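Local coordinates for enoyl-CoA hydratase/isomerase (PDB 4KPK), which probably acts as an isomerase of the crotonase-like enoyl-CoA hydratase/isomerase family, its substrate unknown, at residues A[84-88]-A[230-234]; A[137-143]-A[156-162]. All blocks are in the same frame, centred on the assembly; numbering follows the deposited sequence.

Contact 1: residues A[84-88]-A[230-234]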
# COMPACT_ATOMS: atom_id res chain seq x y z
N CYS A 84 -16.28 -26.47 -10.73
CA CYS A 84 -15.25 -25.43 -10.88
C CYS A 84 -14.75 -25.05 -9.50
O CYS A 84 -15.50 -24.43 -8.70
CB CYS A 84 -15.82 -24.19 -11.61
SG CYS A 84 -14.67 -22.79 -11.60
N GLN A 85 -13.52 -25.45 -9.19
CA GLN A 85 -12.86 -24.99 -7.95
C GLN A 85 -11.98 -23.76 -8.20
O GLN A 85 -11.75 -22.99 -7.30
CB GLN A 85 -11.95 -26.07 -7.34
CG GLN A 85 -12.64 -27.17 -6.54
CD GLN A 85 -12.79 -28.52 -7.29
OE1 GLN A 85 -11.81 -29.30 -7.45
NE2 GLN A 85 -14.02 -28.81 -7.71
N ILE A 86 -11.41 -23.65 -9.40
CA ILE A 86 -10.47 -22.63 -9.75
C ILE A 86 -10.91 -22.15 -11.12
O ILE A 86 -11.45 -22.94 -11.88
CB ILE A 86 -9.05 -23.26 -9.88
CG1 ILE A 86 -8.42 -23.47 -8.51
CG2 ILE A 86 -8.12 -22.45 -10.77
CD1 ILE A 86 -7.24 -24.42 -8.59
N LEU A 87 -10.66 -20.86 -11.42
CA LEU A 87 -10.85 -20.26 -12.74
C LEU A 87 -9.52 -19.71 -13.20
O LEU A 87 -8.93 -18.85 -12.54
CB LEU A 87 -11.84 -19.08 -12.72
CG LEU A 87 -11.93 -18.40 -14.10
CD1 LEU A 87 -12.46 -19.34 -15.19
CD2 LEU A 87 -12.68 -17.11 -14.07
N LEU A 88 -9.07 -20.20 -14.34
CA LEU A 88 -7.85 -19.78 -14.98
C LEU A 88 -8.23 -18.91 -16.20
O LEU A 88 -9.04 -19.32 -17.05
CB LEU A 88 -7.09 -21.06 -15.40
CG LEU A 88 -5.60 -20.94 -15.62
CD1 LEU A 88 -4.94 -22.28 -15.99
CD2 LEU A 88 -5.38 -19.96 -16.73
N ILE A 230 -1.98 -24.03 -9.19
CA ILE A 230 -3.15 -24.87 -9.36
C ILE A 230 -3.19 -26.02 -8.35
O ILE A 230 -4.19 -26.23 -7.68
CB ILE A 230 -3.29 -25.44 -10.79
CG1 ILE A 230 -3.58 -24.32 -11.80
CG2 ILE A 230 -4.39 -26.51 -10.87
CD1 ILE A 230 -3.18 -24.65 -13.24
N ASP A 231 -2.08 -26.74 -8.26
CA ASP A 231 -1.93 -27.78 -7.22
C ASP A 231 -2.21 -27.29 -5.80
O ASP A 231 -2.90 -27.98 -5.04
CB ASP A 231 -0.52 -28.40 -7.31
CG ASP A 231 -0.36 -29.26 -8.56
OD1 ASP A 231 -1.41 -29.65 -9.13
OD2 ASP A 231 0.79 -29.57 -9.00
N ALA A 232 -1.72 -26.11 -5.43
CA ALA A 232 -1.91 -25.67 -4.06
C ALA A 232 -3.44 -25.35 -3.86
O ALA A 232 -4.04 -25.76 -2.90
CB ALA A 232 -1.05 -24.48 -3.79
N LEU A 233 -4.04 -24.70 -4.85
CA LEU A 233 -5.40 -24.19 -4.76
C LEU A 233 -6.45 -25.31 -4.76
O LEU A 233 -7.37 -25.28 -3.95
CB LEU A 233 -5.65 -23.18 -5.87
CG LEU A 233 -4.93 -21.82 -5.71
CD1 LEU A 233 -5.08 -21.06 -7.01
CD2 LEU A 233 -5.43 -20.89 -4.57
N LEU A 234 -6.26 -26.35 -5.58
CA LEU A 234 -7.17 -27.49 -5.57
C LEU A 234 -7.12 -28.26 -4.26
O LEU A 234 -8.10 -28.90 -3.92
CB LEU A 234 -6.89 -28.45 -6.74
CG LEU A 234 -7.20 -27.93 -8.17
CD1 LEU A 234 -6.86 -28.96 -9.25
CD2 LEU A 234 -8.64 -27.45 -8.37

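Contact 2: residues A[137-143]-A[156-162]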
# COMPACT_ATOMS: atom_id res chain seq x y z
N THR A 137 -8.80 -17.18 -8.70
CA THR A 137 -8.58 -16.87 -10.10
C THR A 137 -7.06 -16.69 -10.35
O THR A 137 -6.39 -16.07 -9.57
CB THR A 137 -9.32 -15.61 -10.50
OG1 THR A 137 -8.92 -14.52 -9.62
CG2 THR A 137 -10.82 -15.81 -10.33
N ILE A 138 -6.57 -17.22 -11.46
CA ILE A 138 -5.15 -17.13 -11.91
C ILE A 138 -5.24 -16.58 -13.31
O ILE A 138 -5.92 -17.17 -14.14
CB ILE A 138 -4.48 -18.54 -11.98
CG1 ILE A 138 -4.58 -19.18 -10.60
CG2 ILE A 138 -2.96 -18.45 -12.37
CD1 ILE A 138 -4.19 -20.60 -10.52
N THR A 139 -4.59 -15.45 -13.57
CA THR A 139 -4.40 -14.92 -14.93
C THR A 139 -2.93 -15.10 -15.47
O THR A 139 -1.96 -14.75 -14.82
CB THR A 139 -4.89 -13.46 -14.99
OG1 THR A 139 -6.28 -13.45 -14.62
CG2 THR A 139 -4.75 -12.82 -16.38
N LEU A 140 -2.82 -15.65 -16.69
CA LEU A 140 -1.56 -15.91 -17.40
C LEU A 140 -1.40 -14.97 -18.60
O LEU A 140 -2.13 -15.04 -19.56
CB LEU A 140 -1.54 -17.34 -17.91
CG LEU A 140 -1.87 -18.51 -16.97
CD1 LEU A 140 -1.71 -19.85 -17.70
CD2 LEU A 140 -0.96 -18.41 -15.76
N VAL A 141 -0.44 -14.06 -18.54
CA VAL A 141 -0.39 -12.94 -19.47
C VAL A 141 0.87 -13.03 -20.36
O VAL A 141 1.95 -12.98 -19.82
CB VAL A 141 -0.34 -11.59 -18.73
CG1 VAL A 141 -0.28 -10.44 -19.72
CG2 VAL A 141 -1.52 -11.42 -17.77
N GLN A 142 0.70 -13.25 -21.66
CA GLN A 142 1.78 -13.24 -22.67
C GLN A 142 1.71 -11.92 -23.44
O GLN A 142 0.59 -11.35 -23.64
CB GLN A 142 1.68 -14.48 -23.61
CG GLN A 142 0.73 -14.40 -24.82
CD GLN A 142 -0.79 -14.44 -24.47
OE1 GLN A 142 -1.20 -14.30 -23.32
NE2 GLN A 142 -1.62 -14.59 -25.48
N GLY A 143 2.88 -11.39 -23.83
CA GLY A 143 2.98 -10.07 -24.48
C GLY A 143 2.08 -8.90 -24.01
O GLY A 143 1.92 -8.62 -22.83
N SER A 156 -7.57 -10.31 -10.63
CA SER A 156 -7.26 -11.73 -10.42
C SER A 156 -6.51 -11.87 -9.14
O SER A 156 -5.89 -10.95 -8.70
CB SER A 156 -6.44 -12.29 -11.56
OG SER A 156 -7.19 -12.18 -12.77
N ASP A 157 -6.59 -13.05 -8.52
CA ASP A 157 -5.90 -13.25 -7.25
C ASP A 157 -4.36 -13.51 -7.50
O ASP A 157 -3.52 -13.12 -6.67
CB ASP A 157 -6.55 -14.40 -6.49
CG ASP A 157 -8.03 -14.10 -6.10
OD1 ASP A 157 -8.32 -13.01 -5.57
OD2 ASP A 157 -8.91 -14.98 -6.33
N ILE A 158 -4.06 -14.18 -8.62
CA ILE A 158 -2.68 -14.54 -9.03
C ILE A 158 -2.55 -14.22 -10.50
O ILE A 158 -3.43 -14.56 -11.27
CB ILE A 158 -2.30 -16.00 -8.79
CG1 ILE A 158 -2.13 -16.28 -7.28
CG2 ILE A 158 -0.94 -16.32 -9.39
CD1 ILE A 158 -3.06 -17.32 -6.78
N ALA A 159 -1.46 -13.53 -10.85
CA ALA A 159 -1.09 -13.19 -12.21
C ALA A 159 0.41 -13.51 -12.50
O ALA A 159 1.36 -13.16 -11.71
CB ALA A 159 -1.37 -11.72 -12.47
N ILE A 160 0.60 -14.17 -13.63
CA ILE A 160 1.94 -14.58 -14.11
C ILE A 160 2.04 -14.08 -15.52
O ILE A 160 1.07 -14.20 -16.28
CB ILE A 160 2.05 -16.10 -14.09
CG1 ILE A 160 1.59 -16.59 -12.74
CG2 ILE A 160 3.49 -16.56 -14.36
CD1 ILE A 160 1.34 -18.06 -12.67
N ALA A 161 3.13 -13.42 -15.84
CA ALA A 161 3.34 -12.92 -17.20
C ALA A 161 4.68 -13.49 -17.79
O ALA A 161 5.50 -13.94 -17.00
CB ALA A 161 3.37 -11.42 -17.23
N ASN A 162 4.84 -13.49 -19.13
CA ASN A 162 6.13 -13.85 -19.77
C ASN A 162 7.03 -12.63 -19.80
O ASN A 162 6.61 -11.56 -19.36
CB ASN A 162 5.97 -14.48 -21.16
CG ASN A 162 5.45 -13.53 -22.23
OD1 ASN A 162 5.26 -12.32 -22.02
ND2 ASN A 162 5.22 -14.08 -23.39

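Contact 1: residues A[84-88]-A[230-234]
Ile-86 of strand 86-91 presses its side chain against Leu-233 and Leu-234 of helix 222-235 in a buried, mainly apolar strand-to-helix contact on one face of the central sheet. The short axes run nearly antiparallel, at 155°, and come no closer than 10.1 Å, a separation that side chains must bridge. Ile-86 does most of this. With CG1 anti to the carbonyl carbon (chi1 -79°) and the chain extended beyond it, the CD1 methyl is carried to the helix, where it lies 3.4 Å from Leu-233 CB and 3.3 Å from Leu-234 CD2. Both spacings are tighter than usual for carbon pairs, and the isoleucine crosses each leucine at about a right angle. The same CD1 lies 3.7 Å from Ile-230 O, which already accepts the helical bond from Leu-234 N. On the flanks, Leu-88 CD1 meets Ile-230 CD1 at 4.0 Å, and Gln-85 CB lies beside Leu-234 CD2 at 3.7 Å. Val-49 of the adjoining strand also touches Ile-230 and Leu-234, while Leu-199 of a second subunit packs on Leu-233. Without a hydrogen bond between the segments, cohesion rests on the close fit and burial of aliphatic carbons, centred on Ile-86 CD1.

Contact 2: residues A[137-143]-A[156-162]
Thr-137 to Val-141 and Ile-158 to Ala-161 pair as neighbouring parallel strands, the two strands of a beta-alpha-beta crossover whose connecting helix is 148-155. Their axes lie 4.6 Å apart and their directions differ by 14°. Backbone bonds alternate across the pair: Ile-158 N gives to Thr-137 O, Thr-139 N to Ile-158 O at 2.7 Å, Ile-160 N returns to Thr-139 O, Val-141 N gives to Ile-160 O, and Asn-162 N closes on Val-141 O.

Apolar groups cover both faces. Ile-138 and Ile-158 lie side by side, as do Leu-140 and Ile-160, where Leu-140 CD2 meets Ile-160 CD1 at 3.9 Å; helix 222-235 covers this face through Ala-225, Ala-226 and Phe-229. On the face bearing Thr-139, Val-141 and Ala-159, Ile-153 of the crossover helix packs down.

Side-chain polar contacts secure the ends. Asn-162 CG sits between its backbone N and carbonyl carbon (chi1 69°), folding the amide back so that OD1 accepts Gly-143 N at 3.1 Å, with the donor tilted out of the carbonyl plane. An alanine here lacks that acceptor and would probably leave Gly-143 N without this bond and Gln-142 CB without its amide neighbour. Asp-157 OD2 receives Thr-137 N at 3.2 Å on its anti side, somewhat out of the carboxylate plane, and also pairs with Lys-245, while OD1 forms a salt bridge to Arg-195 of a second subunit. In the reverse direction, Asp-157 N donates to Thr-137 OG1 at 3.0 Å.

From the N terminus the chain passes through strands 41-46 and 49-54 and helix 65-80 before reaching 84-88, which enters strand 86-91, and later runs through 137-143. Helix 148-155 then carries it over to 156-162, where contact 2 closes a short loop with 12 residues between its segments. Contact 1 closes only at 230-234, after 141 intervening residues, so contact 2 is nested inside its loop. The centres are 14 Å apart, and strands 86-91 and 137-141 are sheet neighbours: Leu-87 O and Ile-138 N, 3.1 Å apart, probably share a hydrogen bond. Helix 222-235 spans both sites, with Leu-233 CD1 lying 3.7 Å from Ile-138 CD1, and both contacts reach the second subunit.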